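Local coordinates for McyG protein (Microcystis aeruginosa PCC 7806, PDB 4R0M) that binds phenylalanyl-adenylate in the adenylation domain of a microcystin synthetase and probably activates an aromatic acid for transfer to its carrier domain, at residues A[34-37]-A[43-46]; A[336-341]-A[415-420]; A[399-404]-A[410-415]. All blocks are in the same frame, centred on the assembly; numbering follows the deposited sequence.

Contact 1 of 3, residues A[34-37]-A[43-46]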
loop_
_atom_site.group_PDB
_atom_site.type_symbol
_atom_site.label_atom_id
_atom_site.label_comp_id
_atom_site.label_asym_id
_atom_site.label_seq_id
_atom_site.Cartn_x
_atom_site.Cartn_y
_atom_site.Cartn_z
ATOM N N ILE A 34 -10.480 2.214 18.726
ATOM C CA ILE A 34 -9.184 2.488 18.126
ATOM C C ILE A 34 -8.154 2.892 19.176
ATOM O O ILE A 34 -8.388 3.800 19.979
ATOM C CB ILE A 34 -9.281 3.571 17.028
ATOM C CG1 ILE A 34 -10.390 3.216 16.034
ATOM C CG2 ILE A 34 -7.944 3.731 16.312
ATOM C CD1 ILE A 34 -10.820 4.359 15.147
ATOM N N THR A 35 -7.024 2.191 19.165
ATOM C CA THR A 35 -5.858 2.558 19.954
ATOM C C THR A 35 -4.838 3.228 19.036
ATOM O O THR A 35 -4.332 2.605 18.098
ATOM C CB THR A 35 -5.224 1.324 20.631
ATOM O OG1 THR A 35 -6.207 0.658 21.431
ATOM C CG2 THR A 35 -4.045 1.730 21.515
ATOM N N TYR A 36 -4.563 4.503 19.297
ATOM C CA TYR A 36 -3.559 5.249 18.547
ATOM C C TYR A 36 -2.230 5.226 19.285
ATOM O O TYR A 36 -2.145 5.663 20.438
ATOM C CB TYR A 36 -3.983 6.705 18.356
ATOM C CG TYR A 36 -5.315 6.914 17.677
ATOM C CD1 TYR A 36 -5.427 6.885 16.288
ATOM C CD2 TYR A 36 -6.464 7.177 18.426
ATOM C CE1 TYR A 36 -6.648 7.095 15.663
ATOM C CE2 TYR A 36 -7.689 7.386 17.812
ATOM C CZ TYR A 36 -7.776 7.345 16.431
ATOM O OH TYR A 36 -8.993 7.555 15.822
ATOM N N ILE A 37 -1.197 4.710 18.624
ATOM C CA ILE A 37 0.165 4.823 19.138
ATOM C C ILE A 37 0.751 6.134 18.620
ATOM O O ILE A 37 0.722 6.402 17.421
ATOM C CB ILE A 37 1.061 3.635 18.709
ATOM C CG1 ILE A 37 0.375 2.285 18.985
ATOM C CG2 ILE A 37 2.432 3.714 19.374
ATOM C CD1 ILE A 37 0.078 1.983 20.441
ATOM N N GLU A 43 0.113 5.907 24.324
ATOM C CA GLU A 43 -1.109 5.371 23.727
ATOM C C GLU A 43 -2.347 6.193 24.067
ATOM O O GLU A 43 -2.406 6.853 25.105
ATOM C CB GLU A 43 -1.310 3.910 24.135
ATOM C CG GLU A 43 -0.073 3.049 23.934
ATOM C CD GLU A 43 -0.348 1.565 24.051
ATOM O OE1 GLU A 43 -1.421 1.185 24.570
ATOM O OE2 GLU A 43 0.521 0.776 23.622
ATOM N N TYR A 44 -3.329 6.143 23.173
ATOM C CA TYR A 44 -4.586 6.856 23.343
ATOM C C TYR A 44 -5.728 6.002 22.795
ATOM O O TYR A 44 -5.760 5.680 21.602
ATOM C CB TYR A 44 -4.517 8.223 22.650
ATOM C CG TYR A 44 -5.822 8.989 22.594
ATOM C CD1 TYR A 44 -6.571 9.230 23.751
ATOM C CD2 TYR A 44 -6.297 9.496 21.384
ATOM C CE1 TYR A 44 -7.766 9.934 23.697
ATOM C CE2 TYR A 44 -7.487 10.205 21.319
ATOM C CZ TYR A 44 -8.218 10.421 22.477
ATOM O OH TYR A 44 -9.399 11.127 22.415
ATOM N N PHE A 45 -6.646 5.618 23.677
ATOM C CA PHE A 45 -7.783 4.786 23.290
ATOM C C PHE A 45 -9.015 5.630 22.987
ATOM O O PHE A 45 -9.368 6.531 23.746
ATOM C CB PHE A 45 -8.092 3.735 24.366
ATOM C CG PHE A 45 -9.287 2.869 24.054
ATOM C CD1 PHE A 45 -9.224 1.895 23.057
ATOM C CD2 PHE A 45 -10.475 3.016 24.770
ATOM C CE1 PHE A 45 -10.325 1.097 22.773
ATOM C CE2 PHE A 45 -11.576 2.218 24.492
ATOM C CZ PHE A 45 -11.502 1.258 23.492
ATOM N N GLN A 46 -9.643 5.332 21.854
ATOM C CA GLN A 46 -10.891 5.958 21.450
ATOM C C GLN A 46 -11.864 4.847 21.079
ATOM O O GLN A 46 -11.709 4.199 20.042
ATOM C CB GLN A 46 -10.660 6.901 20.262
ATOM C CG GLN A 46 -11.874 7.728 19.858
ATOM C CD GLN A 46 -11.625 8.610 18.644
ATOM O OE1 GLN A 46 -10.986 8.195 17.672
ATOM N NE2 GLN A 46 -12.144 9.834 18.689
#

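Contact 2 of 3, residues A[336-341]-A[415-420]. With FA5 (adenosine-5'-[phenylalaninyl-phosphate]), chain C.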
loop_
_atom_site.group_PDB
_atom_site.type_symbol
_atom_site.label_atom_id
_atom_site.label_comp_id
_atom_site.label_asym_id
_atom_site.label_seq_id
_atom_site.Cartn_x
_atom_site.Cartn_y
_atom_site.Cartn_z
HETATM N N MSE A 336 -5.424 -4.596 -4.364
HETATM C CA MSE A 336 -5.142 -3.307 -4.992
HETATM C C MSE A 336 -6.185 -2.323 -4.557
HETATM O O MSE A 336 -7.193 -2.702 -3.951
HETATM C CB MSE A 336 -5.089 -3.425 -6.519
HETATM C CG MSE A 336 -6.361 -3.967 -7.164
HETATM SE SE MSE A 336 -5.925 -4.770 -8.911
HETATM C CE MSE A 336 -5.067 -3.217 -9.772
ATOM N N THR A 337 -5.948 -1.048 -4.857
ATOM C CA THR A 337 -6.908 0.015 -4.575
ATOM C C THR A 337 -8.246 -0.268 -5.260
ATOM O O THR A 337 -9.311 -0.026 -4.687
ATOM C CB THR A 337 -6.357 1.388 -5.019
ATOM O OG1 THR A 337 -5.077 1.603 -4.409
ATOM C CG2 THR A 337 -7.293 2.513 -4.616
ATOM N N GLU A 338 -8.173 -0.807 -6.474
ATOM C CA GLU A 338 -9.351 -1.102 -7.288
ATOM C C GLU A 338 -10.252 -2.201 -6.708
ATOM O O GLU A 338 -11.410 -2.337 -7.115
ATOM C CB GLU A 338 -8.932 -1.447 -8.723
ATOM C CG GLU A 338 -8.513 -0.243 -9.564
ATOM C CD GLU A 338 -7.051 0.148 -9.400
ATOM O OE1 GLU A 338 -6.371 -0.368 -8.487
ATOM O OE2 GLU A 338 -6.574 0.981 -10.198
ATOM N N SER A 339 -9.724 -2.973 -5.759
ATOM C CA SER A 339 -10.492 -4.040 -5.112
ATOM C C SER A 339 -10.565 -3.883 -3.590
ATOM O O SER A 339 -10.708 -4.873 -2.870
ATOM C CB SER A 339 -9.922 -5.419 -5.483
ATOM O OG SER A 339 -8.664 -5.646 -4.863
ATOM N N CYS A 340 -10.471 -2.643 -3.110
ATOM C CA CYS A 340 -10.530 -2.337 -1.673
ATOM C C CYS A 340 -9.521 -3.243 -0.949
ATOM O O CYS A 340 -9.885 -4.005 -0.043
ATOM C CB CYS A 340 -11.945 -2.565 -1.125
ATOM S SG CYS A 340 -13.280 -1.881 -2.135
ATOM N N SER A 341 -8.256 -3.132 -1.356
ATOM C CA SER A 341 -7.151 -3.966 -0.851
ATOM C C SER A 341 -7.371 -5.460 -1.149
ATOM O O SER A 341 -7.790 -5.810 -2.255
ATOM C CB SER A 341 -6.815 -3.682 0.628
ATOM O OG SER A 341 -7.739 -4.289 1.513
ATOM N N GLY A 415 -17.401 -6.999 -18.163
ATOM C CA GLY A 415 -17.587 -7.176 -16.723
ATOM C C GLY A 415 -16.310 -7.534 -15.982
ATOM O O GLY A 415 -16.349 -7.867 -14.796
ATOM N N TRP A 416 -15.180 -7.467 -16.682
ATOM C CA TRP A 416 -13.870 -7.751 -16.095
ATOM C C TRP A 416 -13.010 -6.522 -16.043
ATOM O O TRP A 416 -13.121 -5.642 -16.901
ATOM C CB TRP A 416 -13.152 -8.834 -16.891
ATOM C CG TRP A 416 -13.773 -10.202 -16.764
ATOM C CD1 TRP A 416 -14.746 -10.772 -17.580
ATOM C CD2 TRP A 416 -13.475 -11.225 -15.752
ATOM N NE1 TRP A 416 -15.061 -12.038 -17.154
ATOM C CE2 TRP A 416 -14.336 -12.373 -16.065
ATOM C CE3 TRP A 416 -12.614 -11.305 -14.662
ATOM C CZ2 TRP A 416 -14.321 -13.533 -15.304
ATOM C CZ3 TRP A 416 -12.607 -12.482 -13.902
ATOM C CH2 TRP A 416 -13.440 -13.568 -14.217
ATOM N N PHE A 417 -12.142 -6.457 -15.037
ATOM C CA PHE A 417 -11.172 -5.371 -14.915
ATOM C C PHE A 417 -9.750 -5.898 -15.075
ATOM O O PHE A 417 -9.333 -6.813 -14.362
ATOM C CB PHE A 417 -11.336 -4.636 -13.577
ATOM C CG PHE A 417 -10.152 -3.786 -13.195
ATOM C CD1 PHE A 417 -9.921 -2.560 -13.817
ATOM C CD2 PHE A 417 -9.266 -4.208 -12.206
ATOM C CE1 PHE A 417 -8.829 -1.778 -13.463
ATOM C CE2 PHE A 417 -8.175 -3.429 -11.848
ATOM C CZ PHE A 417 -7.956 -2.213 -12.478
ATOM N N THR A 418 -9.015 -5.315 -16.018
ATOM C CA THR A 418 -7.618 -5.664 -16.239
ATOM C C THR A 418 -6.756 -4.937 -15.212
ATOM O O THR A 418 -6.730 -3.704 -15.165
ATOM C CB THR A 418 -7.160 -5.308 -17.670
ATOM O OG1 THR A 418 -8.031 -5.932 -18.623
ATOM C CG2 THR A 418 -5.730 -5.775 -17.914
ATOM N N THR A 419 -6.053 -5.717 -14.398
ATOM C CA THR A 419 -5.261 -5.193 -13.288
ATOM C C THR A 419 -3.940 -4.574 -13.747
ATOM O O THR A 419 -3.372 -3.719 -13.059
ATOM C CB THR A 419 -4.949 -6.301 -12.261
ATOM O OG1 THR A 419 -4.046 -7.250 -12.838
ATOM C CG2 THR A 419 -6.228 -7.020 -11.829
ATOM N N GLY A 420 -3.455 -5.015 -14.905
ATOM C CA GLY A 420 -2.131 -4.633 -15.390
ATOM C C GLY A 420 -1.037 -5.497 -14.785
ATOM O O GLY A 420 0.150 -5.194 -14.924
HETATM C C FA5 C . -1.662 -1.792 -2.973
HETATM O O FA5 C . -0.439 -1.727 -2.937
HETATM C CA FA5 C . -2.370 -3.003 -2.421
HETATM N N FA5 C . -1.707 -4.129 -3.033
HETATM C CB FA5 C . -2.235 -3.116 -0.896
HETATM C CG FA5 C . -2.774 -4.366 -0.188
HETATM C CD1 FA5 C . -3.079 -5.562 -0.840
HETATM C CD2 FA5 C . -2.962 -4.317 1.200
HETATM C CE1 FA5 C . -3.564 -6.667 -0.128
HETATM C CE2 FA5 C . -3.439 -5.416 1.922
HETATM C CZ FA5 C . -3.744 -6.600 1.253
HETATM P P FA5 C . -1.963 0.013 -4.985
HETATM O OP1 FA5 C . -1.026 1.152 -4.683
HETATM O OP2 FA5 C . -3.219 0.294 -5.772
HETATM O OP3 FA5 C . -2.398 -0.688 -3.586
HETATM O "O5'" FA5 C . -1.095 -1.087 -5.783
HETATM C "C5'" FA5 C . -1.662 -2.288 -6.300
HETATM C "C4'" FA5 C . -0.573 -3.040 -7.051
HETATM O "O4'" FA5 C . 0.468 -3.495 -6.178
HETATM C "C3'" FA5 C . -1.081 -4.297 -7.726
HETATM O "O3'" FA5 C . -1.708 -4.019 -8.977
HETATM C "C2'" FA5 C . 0.191 -5.097 -7.893
HETATM O "O2'" FA5 C . 0.900 -4.674 -9.063
HETATM C "C1'" FA5 C . 1.008 -4.723 -6.675
HETATM N N9 FA5 C . 0.874 -5.802 -5.662
HETATM C C8 FA5 C . 0.090 -5.760 -4.569
HETATM N N7 FA5 C . 0.190 -6.898 -3.840
HETATM C C5 FA5 C . 1.053 -7.708 -4.477
HETATM C C6 FA5 C . 1.616 -9.064 -4.258
HETATM N N6 FA5 C . 1.263 -9.804 -3.181
HETATM N N1 FA5 C . 2.495 -9.543 -5.170
HETATM C C2 FA5 C . 2.856 -8.823 -6.253
HETATM N N3 FA5 C . 2.391 -7.585 -6.512
HETATM C C4 FA5 C . 1.501 -6.983 -5.680
#

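Contact 3 of 3, residues A[399-404]-A[410-415]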
loop_
_atom_site.group_PDB
_atom_site.type_symbol
_atom_site.label_atom_id
_atom_site.label_comp_id
_atom_site.label_asym_id
_atom_site.label_seq_id
_atom_site.Cartn_x
_atom_site.Cartn_y
_atom_site.Cartn_z
ATOM N N LYS A 399 -16.103 -0.097 -10.106
ATOM C CA LYS A 399 -16.866 -0.088 -11.351
ATOM C C LYS A 399 -16.288 0.870 -12.394
ATOM O O LYS A 399 -16.569 0.730 -13.588
ATOM C CB LYS A 399 -18.338 0.232 -11.078
ATOM C CG LYS A 399 -19.117 -0.936 -10.493
ATOM C CD LYS A 399 -20.421 -0.479 -9.858
ATOM C CE LYS A 399 -21.120 -1.626 -9.144
ATOM N NZ LYS A 399 -22.175 -1.135 -8.209
ATOM N N GLY A 400 -15.484 1.833 -11.945
ATOM C CA GLY A 400 -14.869 2.806 -12.850
ATOM C C GLY A 400 -14.074 3.909 -12.174
ATOM O O GLY A 400 -14.254 4.184 -10.985
ATOM N N TYR A 401 -13.193 4.540 -12.945
ATOM C CA TYR A 401 -12.390 5.665 -12.469
ATOM C C TYR A 401 -13.155 6.979 -12.594
ATOM O O TYR A 401 -14.104 7.082 -13.369
ATOM C CB TYR A 401 -11.068 5.754 -13.238
ATOM C CG TYR A 401 -10.161 4.557 -13.067
ATOM C CD1 TYR A 401 -9.226 4.508 -12.035
ATOM C CD2 TYR A 401 -10.232 3.473 -13.943
ATOM C CE1 TYR A 401 -8.390 3.414 -11.877
ATOM C CE2 TYR A 401 -9.400 2.374 -13.794
ATOM C CZ TYR A 401 -8.483 2.350 -12.759
ATOM O OH TYR A 401 -7.657 1.261 -12.608
ATOM N N TYR A 402 -12.730 7.979 -11.827
ATOM C CA TYR A 402 -13.371 9.291 -11.826
ATOM C C TYR A 402 -13.020 10.097 -13.077
ATOM O O TYR A 402 -11.841 10.296 -13.384
ATOM C CB TYR A 402 -12.987 10.068 -10.562
ATOM C CG TYR A 402 -13.675 11.407 -10.429
ATOM C CD1 TYR A 402 -14.979 11.494 -9.943
ATOM C CD2 TYR A 402 -13.023 12.588 -10.782
ATOM C CE1 TYR A 402 -15.616 12.719 -9.819
ATOM C CE2 TYR A 402 -13.652 13.818 -10.663
ATOM C CZ TYR A 402 -14.949 13.875 -10.181
ATOM O OH TYR A 402 -15.584 15.087 -10.056
ATOM N N ASN A 403 -14.057 10.552 -13.783
ATOM C CA ASN A 403 -13.930 11.410 -14.973
ATOM C C ASN A 403 -12.856 10.966 -15.972
ATOM O O ASN A 403 -11.992 11.754 -16.363
ATOM C CB ASN A 403 -13.715 12.878 -14.565
ATOM C CG ASN A 403 -14.981 13.538 -14.045
ATOM O OD1 ASN A 403 -16.040 12.912 -13.962
ATOM N ND2 ASN A 403 -14.877 14.815 -13.697
ATOM N N ASN A 404 -12.920 9.701 -16.377
ATOM C CA ASN A 404 -11.918 9.129 -17.268
ATOM C C ASN A 404 -12.488 7.992 -18.118
ATOM O O ASN A 404 -12.159 6.819 -17.912
ATOM C CB ASN A 404 -10.708 8.649 -16.453
ATOM C CG ASN A 404 -9.403 8.757 -17.218
ATOM O OD1 ASN A 404 -9.372 8.682 -18.449
ATOM N ND2 ASN A 404 -8.312 8.932 -16.486
ATOM N N GLU A 410 -10.880 1.137 -21.790
ATOM C CA GLU A 410 -9.685 0.322 -22.000
ATOM C C GLU A 410 -9.593 -0.852 -21.021
ATOM O O GLU A 410 -9.425 -1.998 -21.443
ATOM C CB GLU A 410 -8.421 1.191 -21.913
ATOM C CG GLU A 410 -7.125 0.464 -22.258
ATOM C CD GLU A 410 -5.878 1.157 -21.721
ATOM O OE1 GLU A 410 -5.999 2.132 -20.945
ATOM O OE2 GLU A 410 -4.761 0.716 -22.071
ATOM N N VAL A 411 -9.702 -0.566 -19.722
ATOM C CA VAL A 411 -9.442 -1.581 -18.688
ATOM C C VAL A 411 -10.681 -2.322 -18.165
ATOM O O VAL A 411 -10.550 -3.368 -17.529
ATOM C CB VAL A 411 -8.599 -1.031 -17.506
ATOM C CG1 VAL A 411 -7.213 -0.611 -17.979
ATOM C CG2 VAL A 411 -9.310 0.117 -16.797
ATOM N N PHE A 412 -11.870 -1.780 -18.429
ATOM C CA PHE A 412 -13.122 -2.467 -18.101
ATOM C C PHE A 412 -13.788 -3.021 -19.360
ATOM O O PHE A 412 -14.257 -2.261 -20.208
ATOM C CB PHE A 412 -14.093 -1.540 -17.359
ATOM C CG PHE A 412 -13.623 -1.129 -15.993
ATOM C CD1 PHE A 412 -13.845 -1.948 -14.891
ATOM C CD2 PHE A 412 -12.970 0.084 -15.806
ATOM C CE1 PHE A 412 -13.414 -1.568 -13.629
ATOM C CE2 PHE A 412 -12.537 0.471 -14.548
ATOM C CZ PHE A 412 -12.759 -0.357 -13.459
ATOM N N GLN A 413 -13.815 -4.347 -19.476
ATOM C CA GLN A 413 -14.445 -5.024 -20.611
ATOM C C GLN A 413 -15.162 -6.298 -20.183
ATOM O O GLN A 413 -14.622 -7.090 -19.406
ATOM C CB GLN A 413 -13.413 -5.359 -21.691
ATOM C CG GLN A 413 -13.106 -4.218 -22.650
ATOM C CD GLN A 413 -12.097 -4.600 -23.719
ATOM O OE1 GLN A 413 -11.093 -5.260 -23.440
ATOM N NE2 GLN A 413 -12.357 -4.177 -24.954
ATOM N N GLU A 414 -16.380 -6.478 -20.699
ATOM C CA GLU A 414 -17.190 -7.693 -20.493
ATOM C C GLU A 414 -17.461 -8.018 -19.018
ATOM O O GLU A 414 -17.719 -9.174 -18.668
ATOM C CB GLU A 414 -16.560 -8.910 -21.199
ATOM C CG GLU A 414 -16.163 -8.694 -22.658
ATOM C CD GLU A 414 -17.340 -8.708 -23.620
ATOM O OE1 GLU A 414 -18.418 -9.236 -23.261
ATOM O OE2 GLU A 414 -17.178 -8.193 -24.749
ATOM N N GLY A 415 -17.401 -6.999 -18.163
ATOM C CA GLY A 415 -17.587 -7.176 -16.723
ATOM C C GLY A 415 -16.310 -7.534 -15.982
ATOM O O GLY A 415 -16.349 -7.867 -14.796
#

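Contact 1 of 3, residues A[34-37]-A[43-46]
Ile34 and Gln46 are joined by two backbone bonds: Ile34 N donates to Gln46 O at 2.7 Å and Gln46 N returns the bond to Ile34 O at the same length. Two residues further on the pattern recurs, with Tyr36 N bonded to Tyr44 O at 2.9 Å and Tyr44 N to Tyr36 O at 3.0 Å. Ile34–Gln46 and Tyr36–Tyr44 are thus the hydrogen-bonded pairs of an antiparallel hairpin, while Thr35–Phe45 and Ile37–Glu43 are the non-hydrogen-bonded ones.

A side-chain bond adds a diagonal brace. Tyr36 OH donates to Gln46 OE1 at 2.8 Å, almost straight onto the amide carbonyl (C=O...O angle 165°), and OE1 lies at the edge of the phenol ring, near its plane. The glutamine reaches this spot because CG stands opposite its own backbone N (chi1 -173°) and the chain runs on extended. With NE2 bonded to Asp54, both polar ends of the amide are engaged, which fixes which way round it sits.

Packing follows the same division into faces. Ile34 CG2 rests over one face of the Tyr36 ring, toward its rim, and the Tyr44 side chain runs beside that of Tyr36, with their CD2 atoms 3.8 Å apart. On the reverse face Ile37 CD1 lies against the glutamate chain, 3.4 Å from Glu43 OE2, an oxygen held by Lys265 and His266. Thr35 OG1 meets the edge of the Phe45 ring at CD1, 3.6 Å away.

Strand 43-47 is the outermost strand at one end of a nine-strand mixed sheet; strand 33-37 lies between it and strand 243-246, to which 33-37 runs parallel, while Ile34 and Tyr36 pack on helix 80-93 and Gln46 on helix 48-64.

Contact 2 of 3, residues A[336-341]-A[415-420]
Phosphate oxygen OP2 of the phenylalanyl-adenylate is gripped twice by Thr337, the residue that follows Met336, itself packed against Phe417 and Thr419. Thr337 OG1 donates to FA5 OP2 at 2.7 Å, and Thr337 N reaches the same oxygen at 3.2 Å with a fairly straight N-H (160°), so hydroxyl and peptide together fix one non-bridging oxygen. The turn carrying Thr337 is braced from within by Ser339 OG, which donates to Ser341 O at 2.8 Å in the carbonyl plane.

These two segments belong to signature sequences of the adenylate-forming enzymes: residues 336-341 include the Thr-Glu of the A5 motif, between antiparallel strands 330-336 and 341-345, and residues 417-420 open the A7 motif, which runs on through Asp421. Asp421 bonds the ligand, and its backbone N is held by Thr419 OG1.

The link between the segments is apolar. Met336, a selenomethionine in the crystal, has CG wedged between its backbone N and carbonyl carbon (chi1 58°), and its chain bends at chi3 to bring the end of the side chain between ligand and strand. Its SE lies 3.7 Å from Thr419 CG2, the two side chains crossing at about a right angle. The selenium stands in the plane of the Phe417 ring, 5.3 Å from the ring centroid and 88° off its normal, a Met-aromatic contact at the edge. Met336 CE also meets that edge, 3.7 Å from Phe417 CE2, and lies 3.5 Å from FA5 O3', so one methyl touches both ring and ribose. Glu338 supplies the other apolar bridge: its CG is 3.6 Å from Phe417 CZ, the chain crossing the phenylalanine and then bending so that OE2 is hydrogen-bonded to Tyr401 OH.

Contact 3 of 3, residues A[399-404]-A[410-415]
Phe412 makes the broadest contact here: its ring lies against the backbone of Lys399 and Gly400. Lys399 O stands 3.8 Å above the plane of the Phe412 ring, over its centre, while Gly400 CA comes within 3.7 Å of Phe412 CE2. The rings of Tyr401 and Phe412 also meet, though obliquely: their centroids are 6.0 Å apart, their planes are inclined at 60°, and Tyr401 CE2 approaches Phe412 CE2 to 3.7 Å. The phenylalanine ring can lean over the peptide because CG is opposite its own carbonyl carbon (chi1 -66°), sending it toward residues 399-401. An alanine at this position is likely to leave the Lys399–Gly400 peptide without its aromatic cover and to take a neighbour from the Tyr401 and Phe417 rings.

Aliphatic packing comes from Val411, whose CG2 meets the edge of the tyrosine ring near its plane, 3.8 Å from Tyr401 CE2, the two side chains crossing at about a right angle.

Polar bonds fasten the segments to what lies around them. Tyr401 N is bonded to Asn408 OD1 of the intervening helix 405-411, whose N-cap is Asn404, with a weak bond from Leu407 N to Asn404 OD1.

The chain therefore makes a loop–helix–strand unit: it leaves strand 388-394, winds through helix 405-411, and packs the helix exit, Val411 and Phe412, back on the loop. Glu414 and Gly415 then adopt the backbone angles of a type I' turn, leading from strand 412-413 into its antiparallel partner 416-419. The Lys-Gly-Tyr of residues 399-401 corresponds to the Arg-Gly-Tyr near the end of the A6 motif of adenylation domains.

Overall arrangement
Contacts 2 and 3 form one continuous region, their centres 10 Å apart, with contact 3 nested in the chain between the segments of contact 2. They share Gly415 and are joined by Tyr401 OH to Glu338 OE2 at 2.7 Å, by Thr418 N to Val411 O at 2.9 Å, and by Phe417 CD1 against Phe412 CZ at 3.6 Å. Contact 2 touches the adenylate directly; the side chain of Tyr401 is about 8 Å from the bound FA5. Contact 1 is remote, its centre 32 Å from that of contact 2 and 38 Å from that of contact 3, yet its strands share the nine-strand sheet whose strands 330-336 and 341-345 flank the turn carrying Thr337.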